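Local coordinates for Glyco_hydro_cc domain-containing protein (Blastomyces gilchristii, PDB 6UB0) that hydrolyses beta-1,3-glucan as a curdlan-specific exo-beta-1,3-glucanase of glycoside hydrolase family GH128, subgroup III, at residues Glu41-Leu46 and Asn69-Asn74; Arg103-Ser108 and Ile136-Val141; Glu30-Gly35 and Trp55-Glu60. All coordinates share one frame; numbering follows the deposited sequence.

Interaction 1: residues Glu41-Leu46 and Asn69-Asn74. With GLC (alpha-D-glucopyranose), chain B.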
loop_
_atom_site.group_PDB
_atom_site.type_symbol
_atom_site.label_atom_id
_atom_site.label_comp_id
_atom_site.label_asym_id
_atom_site.label_seq_id
_atom_site.Cartn_x
_atom_site.Cartn_y
_atom_site.Cartn_z
ATOM N N GLU A 41 -11.119 -6.695 -4.713
ATOM C CA GLU A 41 -9.921 -7.509 -4.991
ATOM C C GLU A 41 -9.099 -7.451 -3.713
ATOM O O GLU A 41 -8.667 -6.377 -3.376
ATOM C CB GLU A 41 -9.099 -6.962 -6.148
ATOM C CG GLU A 41 -7.848 -7.782 -6.400
ATOM C CD GLU A 41 -6.885 -7.154 -7.386
ATOM O OE1 GLU A 41 -7.387 -6.490 -8.314
ATOM O OE2 GLU A 41 -5.646 -7.348 -7.223
ATOM N N TYR A 42 -8.955 -8.582 -3.031
ATOM C CA TYR A 42 -7.955 -8.724 -1.947
ATOM C C TYR A 42 -6.564 -8.817 -2.586
ATOM O O TYR A 42 -6.340 -9.511 -3.629
ATOM C CB TYR A 42 -8.240 -9.961 -1.096
ATOM C CG TYR A 42 -7.144 -10.266 -0.125
ATOM C CD1 TYR A 42 -6.925 -9.415 0.947
ATOM C CD2 TYR A 42 -6.294 -11.346 -0.312
ATOM C CE1 TYR A 42 -5.926 -9.666 1.859
ATOM C CE2 TYR A 42 -5.285 -11.600 0.601
ATOM C CZ TYR A 42 -5.086 -10.729 1.662
ATOM O OH TYR A 42 -4.100 -10.921 2.564
ATOM N N VAL A 43 -5.595 -8.143 -1.961
ATOM C CA VAL A 43 -4.194 -8.185 -2.433
ATOM C C VAL A 43 -3.345 -8.806 -1.331
ATOM O O VAL A 43 -3.126 -8.213 -0.285
ATOM C CB VAL A 43 -3.683 -6.787 -2.823
ATOM C CG1 VAL A 43 -2.253 -6.874 -3.314
ATOM C CG2 VAL A 43 -4.583 -6.158 -3.858
ATOM N N PRO A 44 -2.797 -10.023 -1.548
ATOM C CA PRO A 44 -1.898 -10.615 -0.560
ATOM C C PRO A 44 -0.617 -9.798 -0.388
ATOM O O PRO A 44 -0.186 -9.166 -1.361
ATOM C CB PRO A 44 -1.608 -12.010 -1.144
ATOM C CG PRO A 44 -2.760 -12.251 -2.070
ATOM C CD PRO A 44 -3.085 -10.901 -2.668
ATOM N N MET A 45 -0.101 -9.783 0.849
ATOM C CA MET A 45 1.212 -9.173 1.177
ATOM C C MET A 45 2.190 -10.201 1.746
ATOM O O MET A 45 1.863 -10.912 2.689
ATOM C CB MET A 45 1.047 -7.981 2.111
ATOM C CG MET A 45 2.399 -7.519 2.665
ATOM S SD MET A 45 2.285 -6.110 3.769
ATOM C CE MET A 45 2.286 -4.741 2.624
ATOM N N LEU A 46 3.385 -10.220 1.163
ATOM C CA LEU A 46 4.620 -10.751 1.797
ATOM C C LEU A 46 5.217 -9.664 2.696
ATOM O O LEU A 46 5.852 -8.796 2.197
ATOM C CB LEU A 46 5.603 -11.178 0.707
ATOM C CG LEU A 46 6.882 -11.819 1.242
ATOM C CD1 LEU A 46 6.521 -12.820 2.316
ATOM C CD2 LEU A 46 7.701 -12.482 0.112
ATOM N N ASN A 69 -2.764 -9.086 -8.099
ATOM C CA ASN A 69 -1.674 -8.228 -7.579
ATOM C C ASN A 69 -1.098 -8.859 -6.320
ATOM O O ASN A 69 -1.826 -9.495 -5.585
ATOM C CB ASN A 69 -2.139 -6.805 -7.238
ATOM C CG ASN A 69 -2.531 -5.976 -8.435
ATOM O OD1 ASN A 69 -1.678 -5.539 -9.171
ATOM N ND2 ASN A 69 -3.830 -5.796 -8.675
ATOM N N LEU A 70 0.200 -8.671 -6.096
ATOM C CA LEU A 70 0.854 -9.130 -4.862
ATOM C C LEU A 70 1.721 -7.987 -4.341
ATOM O O LEU A 70 2.450 -7.369 -5.161
ATOM C CB LEU A 70 1.754 -10.333 -5.122
ATOM C CG LEU A 70 1.065 -11.585 -5.653
ATOM C CD1 LEU A 70 2.106 -12.606 -6.064
ATOM C CD2 LEU A 70 0.115 -12.154 -4.623
ATOM N N LEU A 71 1.760 -7.826 -3.028
ATOM C CA LEU A 71 2.612 -6.773 -2.372
ATOM C C LEU A 71 3.790 -7.410 -1.620
ATOM O O LEU A 71 3.607 -8.451 -0.933
ATOM C CB LEU A 71 1.824 -5.944 -1.355
ATOM C CG LEU A 71 0.751 -5.039 -1.917
ATOM C CD1 LEU A 71 -0.295 -4.747 -0.861
ATOM C CD2 LEU A 71 1.297 -3.755 -2.532
ATOM N N ALA A 72 4.911 -6.694 -1.599
ATOM C CA ALA A 72 6.124 -7.147 -0.898
ATOM C C ALA A 72 6.215 -6.476 0.475
ATOM O O ALA A 72 5.205 -5.913 0.928
ATOM C CB ALA A 72 7.326 -6.858 -1.745
ATOM N N PHE A 73 7.412 -6.480 1.074
ATOM C CA PHE A 73 7.644 -6.283 2.520
ATOM C C PHE A 73 7.092 -4.921 2.976
ATOM O O PHE A 73 7.086 -3.923 2.249
ATOM C CB PHE A 73 9.140 -6.465 2.804
ATOM C CG PHE A 73 9.787 -7.468 1.861
ATOM C CD1 PHE A 73 9.399 -8.805 1.861
ATOM C CD2 PHE A 73 10.779 -7.070 0.964
ATOM C CE1 PHE A 73 9.980 -9.738 1.004
ATOM C CE2 PHE A 73 11.370 -8.009 0.103
ATOM C CZ PHE A 73 10.953 -9.326 0.113
ATOM N N ASN A 74 6.622 -4.913 4.211
ATOM C CA ASN A 74 6.100 -3.692 4.894
ATOM C C ASN A 74 7.212 -2.899 5.583
ATOM O O ASN A 74 7.584 -3.267 6.698
ATOM C CB ASN A 74 5.052 -4.061 5.910
ATOM C CG ASN A 74 4.230 -2.850 6.261
ATOM O OD1 ASN A 74 3.598 -2.261 5.404
ATOM N ND2 ASN A 74 4.320 -2.439 7.508
HETATM C C1 GLC B . 3.104 2.155 9.707
HETATM C C2 GLC B . 3.172 0.623 9.796
HETATM C C3 GLC B . 2.256 0.094 10.901
HETATM C C4 GLC B . 2.545 0.861 12.219
HETATM C C5 GLC B . 2.553 2.353 12.017
HETATM C C6 GLC B . 2.850 3.198 13.272
HETATM O O1 GLC B . 1.784 2.658 9.449
HETATM O O2 GLC B . 2.829 -0.110 8.594
HETATM O O3 GLC B . 2.448 -1.314 11.029
HETATM O O4 GLC B . 1.505 0.617 13.105
HETATM O O5 GLC B . 3.521 2.642 11.008
HETATM O O6 GLC B . 3.740 2.434 14.033
#

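Interaction 2: residues Arg103-Ser108 and Ile136-Val141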
loop_
_atom_site.group_PDB
_atom_site.type_symbol
_atom_site.label_atom_id
_atom_site.label_comp_id
_atom_site.label_asym_id
_atom_site.label_seq_id
_atom_site.Cartn_x
_atom_site.Cartn_y
_atom_site.Cartn_z
ATOM N N ARG A 103 1.865 -14.234 -13.511
ATOM C CA ARG A 103 0.475 -14.452 -13.046
ATOM C C ARG A 103 -0.045 -13.267 -12.218
ATOM O O ARG A 103 -1.229 -13.196 -11.952
ATOM C CB ARG A 103 0.420 -15.816 -12.356
ATOM C CG ARG A 103 0.426 -16.952 -13.374
ATOM C CD ARG A 103 0.709 -18.368 -12.868
ATOM N NE ARG A 103 1.738 -18.520 -11.834
ATOM C CZ ARG A 103 1.576 -19.192 -10.697
ATOM N NH1 ARG A 103 0.408 -19.753 -10.418
ATOM N NH2 ARG A 103 2.566 -19.230 -9.806
ATOM N N ALA A 104 0.789 -12.297 -11.885
ATOM C CA ALA A 104 0.338 -11.204 -11.011
ATOM C C ALA A 104 1.274 -10.015 -11.167
ATOM O O ALA A 104 2.490 -10.212 -11.535
ATOM C CB ALA A 104 0.288 -11.728 -9.596
ATOM N N ARG A 105 0.704 -8.836 -10.941
ATOM C CA ARG A 105 1.479 -7.589 -10.882
ATOM C C ARG A 105 2.089 -7.541 -9.472
ATOM O O ARG A 105 1.440 -8.032 -8.511
ATOM C CB ARG A 105 0.577 -6.437 -11.304
ATOM C CG ARG A 105 -0.109 -6.699 -12.631
ATOM C CD ARG A 105 -0.957 -5.526 -13.022
ATOM N NE ARG A 105 -0.126 -4.360 -13.232
ATOM C CZ ARG A 105 -0.133 -3.291 -12.446
ATOM N NH1 ARG A 105 -0.924 -3.260 -11.389
ATOM N NH2 ARG A 105 0.688 -2.284 -12.690
ATOM N N LEU A 106 3.379 -7.218 -9.425
ATOM C CA LEU A 106 4.215 -7.269 -8.213
ATOM C C LEU A 106 4.469 -5.831 -7.756
ATOM O O LEU A 106 4.896 -4.951 -8.592
ATOM C CB LEU A 106 5.505 -8.016 -8.542
ATOM C CG LEU A 106 5.303 -9.420 -9.104
ATOM C CD1 LEU A 106 6.640 -10.127 -9.378
ATOM C CD2 LEU A 106 4.423 -10.249 -8.176
ATOM N N GLY A 107 4.183 -5.580 -6.474
ATOM C CA GLY A 107 4.382 -4.278 -5.836
ATOM C C GLY A 107 5.636 -4.286 -5.002
ATOM O O GLY A 107 5.904 -5.266 -4.341
ATOM N N SER A 108 6.434 -3.247 -5.097
ATOM C CA SER A 108 7.694 -3.174 -4.331
ATOM C C SER A 108 7.442 -3.293 -2.823
ATOM O O SER A 108 6.325 -3.128 -2.323
ATOM C CB SER A 108 8.372 -1.881 -4.604
ATOM O OG SER A 108 7.822 -0.915 -3.754
ATOM N N ILE A 136 9.058 -5.750 -11.009
ATOM C CA ILE A 136 8.267 -4.772 -10.204
ATOM C C ILE A 136 7.357 -4.009 -11.160
ATOM O O ILE A 136 7.882 -3.270 -12.014
ATOM C CB ILE A 136 9.153 -3.798 -9.400
ATOM C CG1 ILE A 136 10.130 -4.522 -8.468
ATOM C CG2 ILE A 136 8.283 -2.820 -8.618
ATOM C CD1 ILE A 136 11.323 -3.690 -8.043
ATOM N N ASP A 137 6.052 -4.156 -10.964
ATOM C CA ASP A 137 4.978 -3.491 -11.747
ATOM C C ASP A 137 4.637 -2.168 -11.093
ATOM O O ASP A 137 4.149 -1.315 -11.802
ATOM C CB ASP A 137 3.708 -4.345 -11.873
ATOM C CG ASP A 137 3.958 -5.582 -12.703
ATOM O OD1 ASP A 137 4.034 -5.421 -13.906
ATOM O OD2 ASP A 137 4.177 -6.671 -12.125
ATOM N N PHE A 138 4.847 -2.011 -9.776
ATOM C CA PHE A 138 4.454 -0.751 -9.076
ATOM C C PHE A 138 5.211 -0.629 -7.754
ATOM O O PHE A 138 5.560 -1.654 -7.196
ATOM C CB PHE A 138 2.929 -0.712 -8.919
ATOM C CG PHE A 138 2.360 -1.765 -8.004
ATOM C CD1 PHE A 138 2.226 -1.529 -6.643
ATOM C CD2 PHE A 138 1.925 -2.981 -8.503
ATOM C CE1 PHE A 138 1.702 -2.500 -5.805
ATOM C CE2 PHE A 138 1.415 -3.967 -7.667
ATOM C CZ PHE A 138 1.288 -3.722 -6.317
ATOM N N LEU A 139 5.591 0.587 -7.378
ATOM C CA LEU A 139 6.160 0.910 -6.041
ATOM C C LEU A 139 5.006 1.024 -5.051
ATOM O O LEU A 139 4.009 1.589 -5.397
ATOM C CB LEU A 139 6.916 2.243 -6.044
ATOM C CG LEU A 139 8.076 2.390 -7.032
ATOM C CD1 LEU A 139 8.913 3.624 -6.698
ATOM C CD2 LEU A 139 8.974 1.158 -7.007
ATOM N N ALA A 140 5.231 0.563 -3.826
ATOM C CA ALA A 140 4.320 0.795 -2.694
ATOM C C ALA A 140 5.037 1.813 -1.802
ATOM O O ALA A 140 6.241 1.633 -1.514
ATOM C CB ALA A 140 4.019 -0.496 -1.975
ATOM N N VAL A 141 4.346 2.867 -1.391
ATOM C CA VAL A 141 4.889 3.867 -0.421
ATOM C C VAL A 141 3.847 4.235 0.649
ATOM O O VAL A 141 2.625 4.044 0.451
ATOM C CB VAL A 141 5.311 5.150 -1.165
ATOM C CG1 VAL A 141 6.363 4.839 -2.253
ATOM C CG2 VAL A 141 4.084 5.883 -1.687
#

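Interaction 3: residues Glu30-Gly35 and Trp55-Glu60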
loop_
_atom_site.group_PDB
_atom_site.type_symbol
_atom_site.label_atom_id
_atom_site.label_comp_id
_atom_site.label_asym_id
_atom_site.label_seq_id
_atom_site.Cartn_x
_atom_site.Cartn_y
_atom_site.Cartn_z
ATOM N N GLU A 30 -1.253 -8.911 5.561
ATOM C CA GLU A 30 -1.050 -10.348 5.770
ATOM C C GLU A 30 -1.027 -10.987 4.397
ATOM O O GLU A 30 -1.441 -10.362 3.415
ATOM C CB GLU A 30 -2.173 -11.003 6.577
ATOM C CG GLU A 30 -2.273 -10.515 7.996
ATOM C CD GLU A 30 -1.049 -10.873 8.798
ATOM O OE1 GLU A 30 -0.379 -11.887 8.455
ATOM O OE2 GLU A 30 -0.756 -10.112 9.740
ATOM N N PRO A 31 -0.577 -12.254 4.325
ATOM C CA PRO A 31 -0.646 -13.013 3.074
ATOM C C PRO A 31 -2.037 -13.630 2.775
ATOM O O PRO A 31 -2.276 -14.022 1.623
ATOM C CB PRO A 31 0.459 -14.065 3.332
ATOM C CG PRO A 31 0.321 -14.371 4.817
ATOM C CD PRO A 31 0.093 -13.000 5.417
ATOM N N ARG A 32 -2.900 -13.792 3.777
ATOM C CA ARG A 32 -4.229 -14.464 3.621
ATOM C C ARG A 32 -5.277 -13.463 4.085
ATOM O O ARG A 32 -4.943 -12.603 4.878
ATOM C CB ARG A 32 -4.340 -15.752 4.453
ATOM C CG ARG A 32 -3.351 -16.840 4.067
ATOM C CD ARG A 32 -3.968 -18.041 3.374
ATOM N NE ARG A 32 -2.898 -18.927 2.896
ATOM C CZ ARG A 32 -3.067 -19.968 2.079
ATOM N NH1 ARG A 32 -4.269 -20.284 1.631
ATOM N NH2 ARG A 32 -2.019 -20.686 1.703
ATOM N N PRO A 33 -6.500 -13.428 3.528
ATOM C CA PRO A 33 -7.421 -12.348 3.863
ATOM C C PRO A 33 -8.215 -12.450 5.167
ATOM O O PRO A 33 -8.802 -11.452 5.560
ATOM C CB PRO A 33 -8.414 -12.380 2.683
ATOM C CG PRO A 33 -8.413 -13.821 2.254
ATOM C CD PRO A 33 -6.970 -14.243 2.399
ATOM N N GLY A 34 -8.284 -13.632 5.771
ATOM C CA GLY A 34 -9.082 -13.840 7.000
ATOM C C GLY A 34 -10.582 -13.882 6.734
ATOM O O GLY A 34 -11.352 -13.779 7.667
ATOM N N GLY A 35 -11.008 -14.010 5.492
ATOM C CA GLY A 35 -12.445 -13.908 5.158
ATOM C C GLY A 35 -12.621 -13.546 3.701
ATOM O O GLY A 35 -11.646 -13.779 2.919
ATOM N N TRP A 55 4.835 -18.222 1.968
ATOM C CA TRP A 55 4.606 -17.305 0.822
ATOM C C TRP A 55 4.285 -18.088 -0.460
ATOM O O TRP A 55 3.371 -17.703 -1.189
ATOM C CB TRP A 55 5.814 -16.410 0.611
ATOM C CG TRP A 55 5.599 -15.474 -0.518
ATOM C CD1 TRP A 55 6.366 -15.327 -1.632
ATOM C CD2 TRP A 55 4.508 -14.556 -0.639
ATOM N NE1 TRP A 55 5.815 -14.388 -2.453
ATOM C CE2 TRP A 55 4.706 -13.860 -1.848
ATOM C CE3 TRP A 55 3.416 -14.229 0.178
ATOM C CZ2 TRP A 55 3.852 -12.842 -2.256
ATOM C CZ3 TRP A 55 2.555 -13.238 -0.243
ATOM C CH2 TRP A 55 2.767 -12.561 -1.441
ATOM N N ASN A 56 5.026 -19.151 -0.762
ATOM C CA ASN A 56 4.719 -19.947 -1.976
ATOM C C ASN A 56 3.204 -20.206 -1.954
ATOM O O ASN A 56 2.506 -19.843 -2.977
ATOM C CB ASN A 56 5.692 -21.116 -1.970
ATOM C CG ASN A 56 6.970 -20.527 -1.423
ATOM O OD1 ASN A 56 7.163 -20.436 -0.190
ATOM N ND2 ASN A 56 7.695 -19.857 -2.304
ATOM N N ALA A 57 2.801 -20.917 -0.879
ATOM C CA ALA A 57 1.448 -21.478 -0.685
ATOM C C ALA A 57 0.461 -20.333 -0.716
ATOM O O ALA A 57 -0.578 -20.466 -1.353
ATOM C CB ALA A 57 1.374 -22.221 0.621
ATOM N N ASP A 58 0.807 -19.220 -0.068
ATOM C CA ASP A 58 -0.120 -18.068 0.093
ATOM C C ASP A 58 -0.338 -17.411 -1.271
ATOM O O ASP A 58 -1.503 -17.219 -1.632
ATOM C CB ASP A 58 0.408 -17.090 1.139
ATOM C CG ASP A 58 0.607 -17.666 2.535
ATOM O OD1 ASP A 58 -0.267 -18.413 3.006
ATOM O OD2 ASP A 58 1.613 -17.271 3.175
ATOM N N ALA A 59 0.734 -17.134 -2.033
ATOM C CA ALA A 59 0.630 -16.577 -3.405
ATOM C C ALA A 59 -0.255 -17.517 -4.266
ATOM O O ALA A 59 -1.079 -17.041 -5.104
ATOM C CB ALA A 59 2.010 -16.364 -3.994
ATOM N N GLU A 60 -0.125 -18.833 -4.064
ATOM C CA GLU A 60 -0.910 -19.821 -4.853
ATOM C C GLU A 60 -2.416 -19.629 -4.610
ATOM O O GLU A 60 -3.113 -19.527 -5.617
ATOM C CB GLU A 60 -0.476 -21.261 -4.547
ATOM C CG GLU A 60 0.635 -21.899 -5.436
ATOM C CD GLU A 60 0.905 -21.525 -6.950
ATOM O OE1 GLU A 60 -0.076 -21.335 -7.683
ATOM O OE2 GLU A 60 2.092 -21.565 -7.407
#

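Interaction 1: residues Glu41-Leu46 and Asn69-Asn74
Glu-41 and Asn-69 close one end of this contact through a charged hydrogen bond: Asn-69 ND2 gives an N-H to the syn lone pair of Glu-41 OE2 at 2.8 Å. The carboxylate and the amide are almost coplanar, 2° apart, although the two side chains meet nearly at a right angle. A salt bridge from Glu-41 OE1 to Arg-205 NH2 anchors the other carboxylate oxygen. Further along, two backbone bonds flank Met-45, from Leu-71 N to Pro-44 O (2.9 Å) and from Leu-46 N to Leu-71 O (2.8 Å), so that Leu-71 is gripped by both its amide and its carbonyl.

At the far end Asn-74 ND2 donates to O2 of the bound alpha-D-glucopyranose at 3.0 Å, nearly straight at 171°, and the same nitrogen is hydrogen-bonded to Gln-81. Met-45 packs beside this pocket residue. Its chain runs extended through SD and then turns (chi3 -85°), bringing Met-45 CE to 3.9 Å from Asn-74 OD1. The remaining packing is apolar: Val-43 CG1 rests on Leu-71 CG at 3.8 Å, and Pro-44 CG meets Leu-70 CD2. Leu-46 lies alongside Phe-73, with Leu-46 CD2 3.7 Å from Phe-73 CE1.

The single bridge of Met-45 with Leu-71 joins the segment that follows edge strand 41-42 to edge strand 69-71, linking the two sheets of the TIM barrel. Trp-173 of strand 172-180 and Tyr-27 of strand 23-27 both pack against Leu-71, while helix 86-96 lies against Leu-46, Ala-72 and Phe-73.

Interaction 2: residues Arg103-Ser108 and Ile136-Val141
With chi1 at -67°, Asp-137 sets its carboxylate beside its own backbone N and facing Leu-106, while Ser-108 tucks OG between its N and carbonyl carbon (chi1 84°), turned to the backbone of Ala-140. These two polar groups lie at the ends of a parallel strand pair in the beta-alpha-beta unit formed by strand 105-111, helix 119-130 and strand 138-146 of the TIM barrel.

Asp-137 OD2 takes the N-H of Leu-106 on its anti lone pair at 2.9 Å. Leu-106 O answers by accepting twice, from Asp-137 N at 2.8 Å and from Phe-138 N at 3.2 Å, so side chain and backbone together clamp the start of the pairing. Ser-108 N then bonds Phe-138 O at 2.8 Å.

Arg-105 lays one face of its guanidinium over Asp-137 CB. Arg-105 NE stays 4.3 Å from Asp-137 OD1, with no N-H aimed at that oxygen, and the true salt-bridge partner is Glu-204. The Phe-138 ring has Gly-107 CA over one face, though the modelled approach is too close to be trusted in detail. Trp-173 stacks with the same ring.

After the Ser-108 N bond the backbone pairing gives way to a side chain: where a regular parallel strand would present the carbonyl of Ser-108, Ala-140 N donates instead to Ser-108 OG, at 3.0 Å and 167°.

Interaction 3: residues Glu30-Gly35 and Trp55-Glu60
Pro-31 and Asp-58 make the close-packed half of this contact, lying side by side and pointing the same way. Pro-31 CB comes to 3.4 Å from Asp-58 OD2, and its CG is nearly as near, so the ring presses carbon against one carboxylate oxygen. Pro-31 CB also reaches the edge of the Trp-55 indole, 4.2 Å from its CZ3, close to the ring plane.

Asp-58 turns its other oxygen to Arg-32 in a salt bridge. Arg-32 NE donates to Asp-58 OD1 at 2.7 Å; the donor arrives on the anti side, 20° out of the carboxylate plane, and a weak second bond comes from Arg-32 NH2 at 3.2 Å. OD1 lies at the guanidinium edge, and the two flat groups stand almost perpendicular, 84° apart.

In the TIM barrel, residues 30-35 belong to the loop that follows strand 23-27, and this loop leans on helix 52-64. Trp-29, just before residue 30 in the same loop, lines the glycan pocket, and the side chain of Pro-31 is about 9 Å from the bound beta-D-glucopyranose.

Toward solvent the contact thins out. Arg-32 bends at chi2 (-109°, away from a staggered value) to reach across to the helix, and both it and Ala-57 are exposed. Ala-57 adds only its CB at the edge of the guanidinium, 3.9 Å from Arg-32 NH2, and its carbonyl O is near that nitrogen but badly angled for a hydrogen bond.

Interactions 1 and 2 are buried and share a sheet: strand 69-71 pairs with strand 105-111, Leu-70 exchanging backbone bonds with Arg-105 and Gly-107, while Leu-71 CD2 packs on the Phe-138 ring. Interaction 3 is only partly buried and lies at the barrel's periphery, held by a salt bridge and the packing of one proline where the other two rely on backbone pairing with side-chain reinforcement. It still meets both: Met-45 N probably bonds Glu-30 O, tying the loop to interaction 1, and Glu-60 on the helix forms a salt bridge with Arg-103 of interaction 2. Of the three, interaction 1 alone contains a residue that binds the sugar.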